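Local structure of CghA (Chaetomium globosum, 6KBC) at residues A[6-11]-A[33-38]; A[101-106]-A[113-118]; A[306-311]-A[340-345]; A[368-373]-A[381-386]. The protein belongs to a family of fungal two-domain, calycin-like beta proteins and holds the ligand WK1 in a pocket. All blocks are in the same frame, centred on the assembly; numbering follows the deposited sequence.

In the fold
From the N terminus, contact 1 folds loop 33-38 back onto strand 6-10, closing 21 residues without helix or strand. Contact 2 is the hairpin of strands 99-105 and 113-119. Contact 3 closes a loop of 28 residues between 306-311 and 340-345, and contact 4 is the hairpin of strands 363-375 and 382-392. All four run in series; none nests or crosses. Contacts 1 and 2 meet through S8 N and V102 O, 2.9 Å apart, a probable hydrogen bond in the N-terminal domain; D342 N and T372 O, 2.8 Å apart, join contacts 3 and 4 likewise in the C-terminal one. Centres of contacts 1 and 2 lie about 35 to 39 Å from those of 3 and 4.

Contact 1 (A[6-11]-A[33-38]); sequences FISLLQ and LFPKWA
Side-chain packing of F34 and P35 against F6 and S8, fastened by one side-chain-to-backbone hydrogen bond, lays the loop at 33-38 against strand 6-10 in the N-terminal half. The bond runs from S8 OG to A38 O at 2.6 Å, meeting the carbonyl at a C=O...donor angle of 122° and tilted only modestly from its plane. With OG anti to the backbone N (chi1 170°), the hydroxyl turns to the loop; R68 NH1 also hydrogen-bonds this oxygen, so the buried OG has two polar partners. Beside it P35 CG touches S8 CB at 3.8 Å. The F34 ring approaches the strand backbone with its outer carbons: CZ comes 3.7 Å from S8 N, while I7 C lies at the ring edge, near its plane. F6 CB completes this apolar patch, 3.6 Å from F34 CE1, although the F6 ring itself leads off from the loop. On the far side of S8, L10 CD1 packs 3.8 Å from A38 O. F34 and P35 also touch S104 and V102 of the neighbouring strand 99-105, so the loop lies across one face of both strands, a loop-on-sheet packing within a calycin-like beta domain.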
loop_
_atom_site.group_PDB
_atom_site.type_symbol
_atom_site.label_atom_id
_atom_site.label_comp_id
_atom_site.label_asym_id
_atom_site.label_seq_id
_atom_site.Cartn_x
_atom_site.Cartn_y
_atom_site.Cartn_z
ATOM N N PHE A 6 5.556 1.050 25.383
ATOM C CA PHE A 6 6.524 0.417 24.499
ATOM C C PHE A 6 7.120 1.470 23.584
ATOM O O PHE A 6 6.399 2.302 23.031
ATOM C CB PHE A 6 5.871 -0.684 23.672
ATOM C CG PHE A 6 5.356 -1.828 24.485
ATOM C CD1 PHE A 6 6.213 -2.808 24.946
ATOM C CD2 PHE A 6 4.009 -1.947 24.747
ATOM C CE1 PHE A 6 5.736 -3.864 25.683
ATOM C CE2 PHE A 6 3.529 -3.002 25.478
ATOM C CZ PHE A 6 4.392 -3.959 25.949
ATOM N N ILE A 7 8.437 1.456 23.439
ATOM C CA ILE A 7 9.132 2.486 22.682
ATOM C C ILE A 7 10.177 1.834 21.786
ATOM O O ILE A 7 11.028 1.070 22.257
ATOM C CB ILE A 7 9.784 3.537 23.603
ATOM C CG1 ILE A 7 10.611 4.520 22.767
ATOM C CG2 ILE A 7 10.609 2.865 24.709
ATOM C CD1 ILE A 7 11.028 5.777 23.505
ATOM N N SER A 8 10.096 2.122 20.491
ATOM C CA SER A 8 11.146 1.801 19.534
ATOM C C SER A 8 11.688 3.124 19.024
ATOM O O SER A 8 11.019 3.812 18.244
ATOM C CB SER A 8 10.614 0.938 18.390
ATOM O OG SER A 8 11.583 0.828 17.364
ATOM N N LEU A 9 12.889 3.489 19.462
ATOM C CA LEU A 9 13.487 4.769 19.107
ATOM C C LEU A 9 14.787 4.529 18.356
ATOM O O LEU A 9 15.749 3.992 18.916
ATOM C CB LEU A 9 13.716 5.631 20.350
ATOM C CG LEU A 9 14.543 6.905 20.187
ATOM C CD1 LEU A 9 13.864 7.868 19.233
ATOM C CD2 LEU A 9 14.744 7.570 21.546
ATOM N N LEU A 10 14.803 4.931 17.091
ATOM C CA LEU A 10 15.940 4.778 16.199
ATOM C C LEU A 10 16.397 6.166 15.786
ATOM O O LEU A 10 15.629 6.928 15.192
ATOM C CB LEU A 10 15.580 3.922 14.979
ATOM C CG LEU A 10 15.286 2.430 15.151
ATOM C CD1 LEU A 10 14.054 2.188 15.950
ATOM C CD2 LEU A 10 15.103 1.806 13.777
ATOM N N GLN A 11 17.646 6.481 16.106
ATOM C CA GLN A 11 18.190 7.826 16.000
ATOM C C GLN A 11 19.700 7.721 15.911
ATOM O O GLN A 11 20.286 6.673 16.191
ATOM C CB GLN A 11 17.809 8.670 17.208
ATOM C CG GLN A 11 18.520 8.184 18.450
ATOM C CD GLN A 11 18.070 8.900 19.698
ATOM O OE1 GLN A 11 17.197 9.766 19.658
ATOM N NE2 GLN A 11 18.639 8.511 20.831
ATOM N N LEU A 33 1.285 -3.017 14.616
ATOM C CA LEU A 33 1.803 -1.701 14.266
ATOM C C LEU A 33 3.132 -1.404 14.938
ATOM O O LEU A 33 3.907 -0.578 14.435
ATOM C CB LEU A 33 0.781 -0.623 14.639
ATOM C CG LEU A 33 -0.510 -0.731 13.840
ATOM C CD1 LEU A 33 -1.503 0.362 14.254
ATOM C CD2 LEU A 33 -0.179 -0.685 12.345
ATOM N N PHE A 34 3.410 -2.030 16.075
ATOM C CA PHE A 34 4.687 -1.785 16.725
ATOM C C PHE A 34 5.818 -2.417 15.911
ATOM O O PHE A 34 5.669 -3.531 15.400
ATOM C CB PHE A 34 4.682 -2.335 18.152
ATOM C CG PHE A 34 5.845 -1.863 18.973
ATOM C CD1 PHE A 34 5.854 -0.581 19.509
ATOM C CD2 PHE A 34 6.942 -2.683 19.185
ATOM C CE1 PHE A 34 6.931 -0.132 20.261
ATOM C CE2 PHE A 34 8.021 -2.240 19.934
ATOM C CZ PHE A 34 8.016 -0.966 20.471
ATOM N N PRO A 35 6.947 -1.726 15.758
ATOM C CA PRO A 35 8.006 -2.223 14.874
ATOM C C PRO A 35 8.477 -3.619 15.257
ATOM O O PRO A 35 8.557 -3.971 16.437
ATOM C CB PRO A 35 9.124 -1.192 15.048
ATOM C CG PRO A 35 8.421 0.050 15.454
ATOM C CD PRO A 35 7.256 -0.386 16.285
ATOM N N LYS A 36 8.788 -4.416 14.231
ATOM C CA LYS A 36 9.300 -5.764 14.430
ATOM C C LYS A 36 10.796 -5.774 14.692
ATOM O O LYS A 36 11.316 -6.773 15.200
ATOM C CB LYS A 36 8.970 -6.630 13.210
ATOM C CG LYS A 36 7.467 -6.788 12.984
ATOM C CD LYS A 36 6.776 -7.319 14.224
ATOM C CE LYS A 36 5.296 -7.470 14.004
ATOM N NZ LYS A 36 4.572 -7.947 15.219
ATOM N N TRP A 37 11.495 -4.699 14.336
ATOM C CA TRP A 37 12.883 -4.462 14.731
ATOM C C TRP A 37 12.864 -3.301 15.724
ATOM O O TRP A 37 13.088 -2.144 15.368
ATOM C CB TRP A 37 13.768 -4.184 13.513
ATOM C CG TRP A 37 14.075 -5.437 12.748
ATOM C CD1 TRP A 37 15.156 -6.258 12.915
ATOM C CD2 TRP A 37 13.252 -6.057 11.750
ATOM N NE1 TRP A 37 15.071 -7.330 12.064
ATOM C CE2 TRP A 37 13.913 -7.233 11.337
ATOM C CE3 TRP A 37 12.027 -5.724 11.155
ATOM C CZ2 TRP A 37 13.392 -8.078 10.354
ATOM C CZ3 TRP A 37 11.510 -6.566 10.168
ATOM C CH2 TRP A 37 12.193 -7.729 9.782
ATOM N N ALA A 38 12.592 -3.630 16.990
ATOM C CA ALA A 38 12.286 -2.606 17.990
ATOM C C ALA A 38 13.525 -1.814 18.398
ATOM O O ALA A 38 13.480 -0.583 18.489
ATOM C CB ALA A 38 11.630 -3.249 19.211
#

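Contact 2 (A[101-106]-A[113-118]); sequences VVTSDG and HVAGVW
V102 and V114 both hold CG1 trans to the backbone N (chi1 180° and 172°), which brings the two methyls together at 3.7 Å between V102 CG1 and V114 CG1. The setting is a beta hairpin of strands 99-105 and 113-119, antiparallel and in regular register. V101 with V117, T103 with A115 and D105 with H113 are its hydrogen-bonded pairs; V102 with G116 and S104 with V114 are the non-hydrogen-bonded ones. A typical rung is T103 N to A115 O at 2.9 Å, and the last bond before the turn is the longest of the backbone ladder, H113 N to D105 O at 3.2 Å.

The buried face carries V102, S104 and V114, and here the second methyl of V102 turns to the indole: V102 CG2 stands 4.0 Å from W118 CH2. G116 lacks a side chain on this face, and W118 CZ3 passes 4.1 Å from G116 CA, while W118 NE1 is satisfied by F67 O.

On the opposite face V101 and V117 lie side by side, V101 CG1 resting 3.8 Å from V117 CB. Further along, D105 and H113 also point the same way, carboxylate and imidazole planes 20° apart. Their bond, H113 ND1 to D105 OD2 at 3.5 Å, is weak; the imidazole's stronger partner is D136, whose OD2 bonds NE2. Strands 6-10 and 132-137 flank the hairpin. Between T103 and A115 sits a water that donates to A115 O at 3.0 Å and makes a weak link to T103 OG1.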
loop_
_atom_site.group_PDB
_atom_site.type_symbol
_atom_site.label_atom_id
_atom_site.label_comp_id
_atom_site.label_asym_id
_atom_site.label_seq_id
_atom_site.Cartn_x
_atom_site.Cartn_y
_atom_site.Cartn_z
ATOM N N VAL A 101 10.574 7.191 15.722
ATOM C CA VAL A 101 10.161 6.615 16.990
ATOM C C VAL A 101 8.719 6.153 16.877
ATOM O O VAL A 101 7.857 6.888 16.381
ATOM C CB VAL A 101 10.350 7.604 18.160
ATOM C CG1 VAL A 101 9.502 8.846 17.980
ATOM C CG2 VAL A 101 10.007 6.924 19.468
ATOM N N VAL A 102 8.461 4.928 17.319
ATOM C CA VAL A 102 7.111 4.393 17.401
ATOM C C VAL A 102 6.862 3.959 18.834
ATOM O O VAL A 102 7.676 3.236 19.419
ATOM C CB VAL A 102 6.892 3.218 16.434
ATOM C CG1 VAL A 102 5.461 2.698 16.566
ATOM C CG2 VAL A 102 7.185 3.661 15.013
ATOM N N THR A 103 5.748 4.406 19.393
ATOM C CA THR A 103 5.346 4.038 20.734
ATOM C C THR A 103 3.987 3.366 20.677
ATOM O O THR A 103 3.151 3.698 19.834
ATOM C CB THR A 103 5.288 5.263 21.647
ATOM O OG1 THR A 103 4.223 6.118 21.214
ATOM C CG2 THR A 103 6.597 6.033 21.590
ATOM N N SER A 104 3.774 2.410 21.570
ATOM C CA SER A 104 2.478 1.772 21.736
ATOM C C SER A 104 2.089 1.892 23.202
ATOM O O SER A 104 2.829 1.435 24.079
ATOM C CB SER A 104 2.519 0.310 21.294
ATOM O OG SER A 104 1.230 -0.264 21.357
ATOM N N ASP A 105 0.938 2.509 23.463
ATOM C CA ASP A 105 0.475 2.786 24.819
ATOM C C ASP A 105 -0.476 1.688 25.271
ATOM O O ASP A 105 -1.523 1.477 24.651
ATOM C CB ASP A 105 -0.223 4.143 24.905
ATOM C CG ASP A 105 0.715 5.301 24.654
ATOM O OD1 ASP A 105 1.940 5.138 24.857
ATOM O OD2 ASP A 105 0.222 6.382 24.265
ATOM N N GLY A 106 -0.130 1.027 26.370
ATOM C CA GLY A 106 -0.959 -0.009 26.933
ATOM C C GLY A 106 -0.123 -1.225 27.264
ATOM O O GLY A 106 1.034 -1.333 26.847
ATOM N N HIS A 113 -2.602 2.000 21.663
ATOM C CA HIS A 113 -2.578 3.236 20.899
ATOM C C HIS A 113 -1.158 3.495 20.412
ATOM O O HIS A 113 -0.233 3.615 21.221
ATOM C CB HIS A 113 -3.091 4.389 21.762
ATOM C CG HIS A 113 -2.849 5.740 21.170
ATOM N ND1 HIS A 113 -1.679 6.441 21.367
ATOM C CD2 HIS A 113 -3.626 6.519 20.380
ATOM C CE1 HIS A 113 -1.745 7.595 20.725
ATOM N NE2 HIS A 113 -2.918 7.667 20.121
ATOM N N VAL A 114 -0.979 3.568 19.090
ATOM C CA VAL A 114 0.338 3.667 18.471
ATOM C C VAL A 114 0.542 5.076 17.936
ATOM O O VAL A 114 -0.365 5.663 17.336
ATOM C CB VAL A 114 0.507 2.630 17.340
ATOM C CG1 VAL A 114 1.797 2.879 16.579
ATOM C CG2 VAL A 114 0.480 1.231 17.896
ATOM N N ALA A 115 1.741 5.608 18.133
ATOM C CA ALA A 115 2.138 6.889 17.570
ATOM C C ALA A 115 3.518 6.743 16.961
ATOM O O ALA A 115 4.434 6.226 17.606
ATOM C CB ALA A 115 2.149 7.995 18.632
ATOM N N GLY A 116 3.665 7.187 15.726
ATOM C CA GLY A 116 4.942 7.148 15.037
ATOM C C GLY A 116 5.360 8.560 14.689
ATOM O O GLY A 116 4.522 9.385 14.320
ATOM N N VAL A 117 6.652 8.841 14.842
ATOM C CA VAL A 117 7.180 10.160 14.520
ATOM C C VAL A 117 8.508 10.018 13.791
ATOM O O VAL A 117 9.508 9.566 14.357
ATOM C CB VAL A 117 7.335 11.046 15.775
ATOM C CG1 VAL A 117 7.651 12.473 15.361
ATOM C CG2 VAL A 117 6.075 11.018 16.640
ATOM N N TRP A 118 8.470 10.326 12.502
ATOM C CA TRP A 118 9.596 10.661 11.637
ATOM C C TRP A 118 9.878 12.152 11.753
ATOM O O TRP A 118 9.075 12.981 11.309
ATOM C CB TRP A 118 9.217 10.230 10.221
ATOM C CG TRP A 118 9.359 8.747 9.862
ATOM C CD1 TRP A 118 10.359 8.205 9.115
ATOM C CD2 TRP A 118 8.773 7.628 10.558
ATOM N NE1 TRP A 118 10.255 6.841 9.079
ATOM C CE2 TRP A 118 9.317 6.454 9.993
ATOM C CE3 TRP A 118 7.783 7.503 11.534
ATOM C CZ2 TRP A 118 8.903 5.180 10.369
ATOM C CZ3 TRP A 118 7.376 6.234 11.911
ATOM C CH2 TRP A 118 7.936 5.087 11.324
HETATM O O HOH W 1 6.285 8.019 19.132
#

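Contact 3 (A[306-311]-A[340-345]); sequences EKLYDG and SFDLRH
L308 and R344 bear most of this surface contact, the leucine methyl lying against the arginine's flat head. L308 CD1 stands 4.0 Å above one face of the guanidinium, offset toward its rim. The same methyl meets D342 at 3.8 Å from CD1 to CG, the two side chains crossing at about a right angle, so one methyl touches both partners of the D342-R344 salt bridge.

R344 gets there because its chain is extended from CG to NE (chi2 178°, chi3 177°), which carries the guanidinium to the turn after L308. There NH1 donates to D310 O at 2.8 Å, with an N-H...acceptor angle of 171°. The oxygen is met in the carbonyl plane on a lone pair, and it lies close to the guanidinium plane. A second backbone oxygen, D312 O, also bonds NH1, so the arginine grips the turn twice.

In the C-terminal beta domain, strand 324-330 pairs with both 302-308 and 338-346. The contact therefore joins the end of strand 302-308 and the loop after it to a strand that is not its sheet neighbour, with the closest CA atoms, those of L308 and R344, 8.1 Å apart.

On the strand side R344 NH2 makes its salt bridge with D342 OD2 at 3.2 Å, approaching from above the carboxylate plane. D342 OD1 is held by a salt bridge to R326 NE, which would fix the carboxylate's rotation. A water in the guanidinium plane accepts from R344 NH2 at 2.8 Å and donates to D310 O at 3.1 Å.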
loop_
_atom_site.group_PDB
_atom_site.type_symbol
_atom_site.label_atom_id
_atom_site.label_comp_id
_atom_site.label_asym_id
_atom_site.label_seq_id
_atom_site.Cartn_x
_atom_site.Cartn_y
_atom_site.Cartn_z
ATOM N N GLU A 306 -3.997 -9.333 -14.018
ATOM C CA GLU A 306 -3.560 -9.485 -15.410
ATOM C C GLU A 306 -3.321 -8.114 -16.014
ATOM O O GLU A 306 -4.226 -7.269 -16.023
ATOM C CB GLU A 306 -4.588 -10.254 -16.251
ATOM C CG GLU A 306 -4.240 -10.221 -17.737
ATOM C CD GLU A 306 -5.199 -11.024 -18.607
ATOM O OE1 GLU A 306 -4.744 -11.555 -19.637
ATOM O OE2 GLU A 306 -6.389 -11.160 -18.233
ATOM N N LYS A 307 -2.109 -7.892 -16.504
ATOM C CA LYS A 307 -1.811 -6.649 -17.199
ATOM C C LYS A 307 -2.700 -6.534 -18.434
ATOM O O LYS A 307 -2.862 -7.503 -19.183
ATOM C CB LYS A 307 -0.335 -6.602 -17.607
ATOM C CG LYS A 307 0.659 -6.530 -16.439
ATOM C CD LYS A 307 2.043 -7.010 -16.921
ATOM C CE LYS A 307 2.937 -7.352 -15.746
ATOM N NZ LYS A 307 3.251 -6.121 -14.952
ATOM N N LEU A 308 -3.303 -5.357 -18.616
ATOM C CA LEU A 308 -4.163 -5.063 -19.758
ATOM C C LEU A 308 -3.379 -4.226 -20.751
ATOM O O LEU A 308 -2.680 -3.290 -20.353
ATOM C CB LEU A 308 -5.414 -4.303 -19.324
ATOM C CG LEU A 308 -6.421 -5.062 -18.461
ATOM C CD1 LEU A 308 -7.546 -4.147 -18.053
ATOM C CD2 LEU A 308 -6.982 -6.255 -19.217
ATOM N N TYR A 309 -3.469 -4.585 -22.035
ATOM C CA TYR A 309 -2.808 -3.832 -23.092
ATOM C C TYR A 309 -3.778 -3.242 -24.100
ATOM O O TYR A 309 -3.384 -2.346 -24.851
ATOM C CB TYR A 309 -1.797 -4.731 -23.832
ATOM C CG TYR A 309 -0.736 -5.234 -22.884
ATOM C CD1 TYR A 309 0.357 -4.450 -22.560
ATOM C CD2 TYR A 309 -0.864 -6.483 -22.271
ATOM C CE1 TYR A 309 1.319 -4.898 -21.669
ATOM C CE2 TYR A 309 0.093 -6.942 -21.389
ATOM C CZ TYR A 309 1.179 -6.140 -21.092
ATOM O OH TYR A 309 2.132 -6.577 -20.206
ATOM N N ASP A 310 -5.028 -3.702 -24.125
ATOM C CA ASP A 310 -6.021 -3.267 -25.095
ATOM C C ASP A 310 -7.050 -2.365 -24.420
ATOM O O ASP A 310 -7.290 -2.468 -23.213
ATOM C CB ASP A 310 -6.734 -4.471 -25.724
ATOM C CG ASP A 310 -5.774 -5.404 -26.456
ATOM O OD1 ASP A 310 -4.742 -4.930 -26.980
ATOM O OD2 ASP A 310 -6.055 -6.620 -26.513
ATOM N N GLY A 311 -7.665 -1.482 -25.212
ATOM C CA GLY A 311 -8.701 -0.599 -24.699
ATOM C C GLY A 311 -8.137 0.688 -24.130
ATOM O O GLY A 311 -6.958 1.028 -24.287
ATOM N N SER A 340 -14.932 -9.543 -11.645
ATOM C CA SER A 340 -13.868 -9.077 -12.526
ATOM C C SER A 340 -13.962 -7.571 -12.639
ATOM O O SER A 340 -15.052 -7.027 -12.860
ATOM C CB SER A 340 -13.968 -9.712 -13.919
ATOM O OG SER A 340 -12.760 -9.486 -14.612
ATOM N N PHE A 341 -12.832 -6.897 -12.463
ATOM C CA PHE A 341 -12.776 -5.453 -12.575
ATOM C C PHE A 341 -11.635 -5.074 -13.489
ATOM O O PHE A 341 -10.550 -5.661 -13.428
ATOM C CB PHE A 341 -12.585 -4.765 -11.210
ATOM C CG PHE A 341 -13.624 -5.146 -10.208
ATOM C CD1 PHE A 341 -14.829 -4.453 -10.145
ATOM C CD2 PHE A 341 -13.417 -6.215 -9.352
ATOM C CE1 PHE A 341 -15.805 -4.805 -9.203
ATOM C CE2 PHE A 341 -14.390 -6.569 -8.422
ATOM C CZ PHE A 341 -15.582 -5.868 -8.366
ATOM N N ASP A 342 -11.882 -4.080 -14.322
ATOM C CA ASP A 342 -10.827 -3.476 -15.113
ATOM C C ASP A 342 -10.452 -2.166 -14.457
ATOM O O ASP A 342 -11.326 -1.335 -14.165
ATOM C CB ASP A 342 -11.271 -3.268 -16.560
ATOM C CG ASP A 342 -11.217 -4.565 -17.359
ATOM O OD1 ASP A 342 -10.853 -5.616 -16.771
ATOM O OD2 ASP A 342 -11.500 -4.529 -18.565
ATOM N N LEU A 343 -9.172 -2.006 -14.185
ATOM C CA LEU A 343 -8.644 -0.803 -13.560
ATOM C C LEU A 343 -7.785 -0.134 -14.618
ATOM O O LEU A 343 -6.664 -0.578 -14.882
ATOM C CB LEU A 343 -7.836 -1.138 -12.316
ATOM C CG LEU A 343 -8.649 -1.414 -11.042
ATOM C CD1 LEU A 343 -9.528 -2.622 -11.190
ATOM C CD2 LEU A 343 -7.662 -1.636 -9.940
ATOM N N ARG A 344 -8.306 0.911 -15.246
ATOM C CA ARG A 344 -7.622 1.497 -16.390
ATOM C C ARG A 344 -6.967 2.799 -15.981
ATOM O O ARG A 344 -7.572 3.613 -15.277
ATOM C CB ARG A 344 -8.575 1.682 -17.576
ATOM C CG ARG A 344 -9.057 0.325 -18.061
ATOM C CD ARG A 344 -10.053 0.413 -19.206
ATOM N NE ARG A 344 -10.410 -0.930 -19.646
ATOM C CZ ARG A 344 -9.715 -1.629 -20.539
ATOM N NH1 ARG A 344 -8.616 -1.109 -21.090
ATOM N NH2 ARG A 344 -10.113 -2.852 -20.875
ATOM N N HIS A 345 -5.715 2.971 -16.417
ATOM C CA HIS A 345 -4.912 4.134 -16.066
ATOM C C HIS A 345 -5.592 5.411 -16.531
ATOM O O HIS A 345 -5.730 5.641 -17.740
ATOM C CB HIS A 345 -3.530 4.038 -16.705
ATOM C CG HIS A 345 -2.735 2.854 -16.238
ATOM N ND1 HIS A 345 -1.738 2.282 -17.001
ATOM C CD2 HIS A 345 -2.783 2.148 -15.083
ATOM C CE1 HIS A 345 -1.213 1.265 -16.339
ATOM N NE2 HIS A 345 -1.819 1.171 -15.165
HETATM O O HOH W 2 -9.250 -4.792 -22.634
#

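Contact 4 (A[368-373]-A[381-386]); sequences VVEVTG and SVHGWG
E370 and W385 lie side by side and point the same way, the glutamate running over the indole with its carboxylate plane only 14° from the ring plane. Its CG sits 4.0 Å from the centroid of the W385 six-membered ring and 18° off the normal, a CH-pi contact over the face, and E370 CB lies 3.8 Å from W385 CZ3. Against H383 the orientation is quite different: carboxylate and imidazole stand nearly perpendicular, 84° apart, with E370 OE2 at the ring edge. H383 NE2 to E370 OE2 is a His-carboxylate hydrogen bond by its geometry, though the modelled 2.4 Å is too short to be taken at face value. E370 reaches both rings because CG is anti to its backbone N and the chain stays extended beyond it. T372 CG2 adds a looser contact, 4.1 Å from H383 CD2.

On the other face glycines stand opposite the valines: G384 faces V371 and G386 faces V369, so the valine methyls lie against bare backbone. V371 CG2 is 3.8 Å from W385 C, and V369 CG2 is 3.4 Å from G386 O. The hairpin is antiparallel, V369 N bonding G386 O at 2.8 Å from well above the carbonyl plane; at the turn end, G373 N to V382 O is weak.

Strand 338-346 flanks strand 363-375 through the E370-R344 and T372-D342 backbone bonds, while strand 239-249 borders strand 382-392, where W385 pairs with Q248, and its A247 and A249 pack on V371.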
loop_
_atom_site.group_PDB
_atom_site.type_symbol
_atom_site.label_atom_id
_atom_site.label_comp_id
_atom_site.label_asym_id
_atom_site.label_seq_id
_atom_site.Cartn_x
_atom_site.Cartn_y
_atom_site.Cartn_z
ATOM N N VAL A 368 -3.882 6.978 -10.835
ATOM C CA VAL A 368 -5.302 6.953 -10.502
ATOM C C VAL A 368 -5.995 6.152 -11.591
ATOM O O VAL A 368 -5.777 6.397 -12.783
ATOM C CB VAL A 368 -5.870 8.378 -10.420
ATOM C CG1 VAL A 368 -7.379 8.329 -10.186
ATOM C CG2 VAL A 368 -5.154 9.187 -9.344
ATOM N N VAL A 369 -6.809 5.180 -11.202
ATOM C CA VAL A 369 -7.413 4.300 -12.189
ATOM C C VAL A 369 -8.919 4.487 -12.163
ATOM O O VAL A 369 -9.519 4.699 -11.109
ATOM C CB VAL A 369 -7.055 2.816 -11.950
ATOM C CG1 VAL A 369 -5.568 2.570 -12.277
ATOM C CG2 VAL A 369 -7.361 2.443 -10.497
ATOM N N GLU A 370 -9.532 4.370 -13.331
ATOM C CA GLU A 370 -10.974 4.239 -13.423
ATOM C C GLU A 370 -11.315 2.756 -13.377
ATOM O O GLU A 370 -10.656 1.936 -14.025
ATOM C CB GLU A 370 -11.483 4.862 -14.718
ATOM C CG GLU A 370 -12.987 5.037 -14.769
ATOM C CD GLU A 370 -13.399 5.924 -15.936
ATOM O OE1 GLU A 370 -12.498 6.368 -16.690
ATOM O OE2 GLU A 370 -14.604 6.216 -16.069
ATOM N N VAL A 371 -12.348 2.412 -12.614
ATOM C CA VAL A 371 -12.676 1.025 -12.290
ATOM C C VAL A 371 -14.049 0.696 -12.856
ATOM O O VAL A 371 -15.010 1.445 -12.645
ATOM C CB VAL A 371 -12.642 0.795 -10.767
ATOM C CG1 VAL A 371 -12.897 -0.675 -10.426
ATOM C CG2 VAL A 371 -11.312 1.269 -10.203
ATOM N N THR A 372 -14.140 -0.423 -13.569
ATOM C CA THR A 372 -15.393 -0.943 -14.100
ATOM C C THR A 372 -15.454 -2.446 -13.868
ATOM O O THR A 372 -14.422 -3.107 -13.794
ATOM C CB THR A 372 -15.531 -0.628 -15.606
ATOM O OG1 THR A 372 -14.541 -1.376 -16.328
ATOM C CG2 THR A 372 -15.344 0.856 -15.884
ATOM N N GLY A 373 -16.669 -2.980 -13.726
ATOM C CA GLY A 373 -16.851 -4.420 -13.689
ATOM C C GLY A 373 -17.913 -4.889 -12.714
ATOM O O GLY A 373 -18.945 -4.230 -12.548
ATOM N N SER A 381 -22.611 -3.824 -13.632
ATOM C CA SER A 381 -21.562 -3.042 -14.275
ATOM C C SER A 381 -21.349 -1.805 -13.402
ATOM O O SER A 381 -21.998 -0.778 -13.606
ATOM C CB SER A 381 -21.948 -2.671 -15.698
ATOM O OG SER A 381 -20.937 -1.902 -16.307
ATOM N N VAL A 382 -20.450 -1.921 -12.422
ATOM C CA VAL A 382 -20.240 -0.834 -11.467
ATOM C C VAL A 382 -19.152 0.090 -11.996
ATOM O O VAL A 382 -18.430 -0.246 -12.941
ATOM C CB VAL A 382 -19.891 -1.363 -10.059
ATOM C CG1 VAL A 382 -21.091 -2.061 -9.461
ATOM C CG2 VAL A 382 -18.699 -2.287 -10.106
ATOM N N HIS A 383 -19.040 1.272 -11.404
ATOM C CA HIS A 383 -18.075 2.268 -11.843
ATOM C C HIS A 383 -17.453 2.924 -10.627
ATOM O O HIS A 383 -18.150 3.261 -9.668
ATOM C CB HIS A 383 -18.714 3.334 -12.760
ATOM C CG HIS A 383 -17.719 4.308 -13.318
ATOM N ND1 HIS A 383 -17.285 5.413 -12.611
ATOM C CD2 HIS A 383 -17.005 4.297 -14.471
ATOM C CE1 HIS A 383 -16.384 6.065 -13.324
ATOM N NE2 HIS A 383 -16.198 5.412 -14.459
ATOM N N GLY A 384 -16.146 3.095 -10.659
ATOM C CA GLY A 384 -15.497 3.709 -9.529
ATOM C C GLY A 384 -14.089 4.117 -9.854
ATOM O O GLY A 384 -13.707 4.249 -11.020
ATOM N N TRP A 385 -13.321 4.302 -8.788
ATOM C CA TRP A 385 -12.018 4.930 -8.856
ATOM C C TRP A 385 -11.095 4.242 -7.867
ATOM O O TRP A 385 -11.531 3.658 -6.875
ATOM C CB TRP A 385 -12.128 6.426 -8.543
ATOM C CG TRP A 385 -12.930 7.093 -9.575
ATOM C CD1 TRP A 385 -14.276 7.362 -9.547
ATOM C CD2 TRP A 385 -12.456 7.517 -10.837
ATOM N NE1 TRP A 385 -14.657 7.956 -10.727
ATOM C CE2 TRP A 385 -13.556 8.061 -11.539
ATOM C CE3 TRP A 385 -11.199 7.493 -11.450
ATOM C CZ2 TRP A 385 -13.433 8.584 -12.820
ATOM C CZ3 TRP A 385 -11.075 8.028 -12.718
ATOM C CH2 TRP A 385 -12.191 8.556 -13.394
ATOM N N GLY A 386 -9.808 4.334 -8.138
ATOM C CA GLY A 386 -8.849 3.725 -7.247
ATOM C C GLY A 386 -7.460 4.190 -7.594
ATOM O O GLY A 386 -7.270 5.095 -8.409
#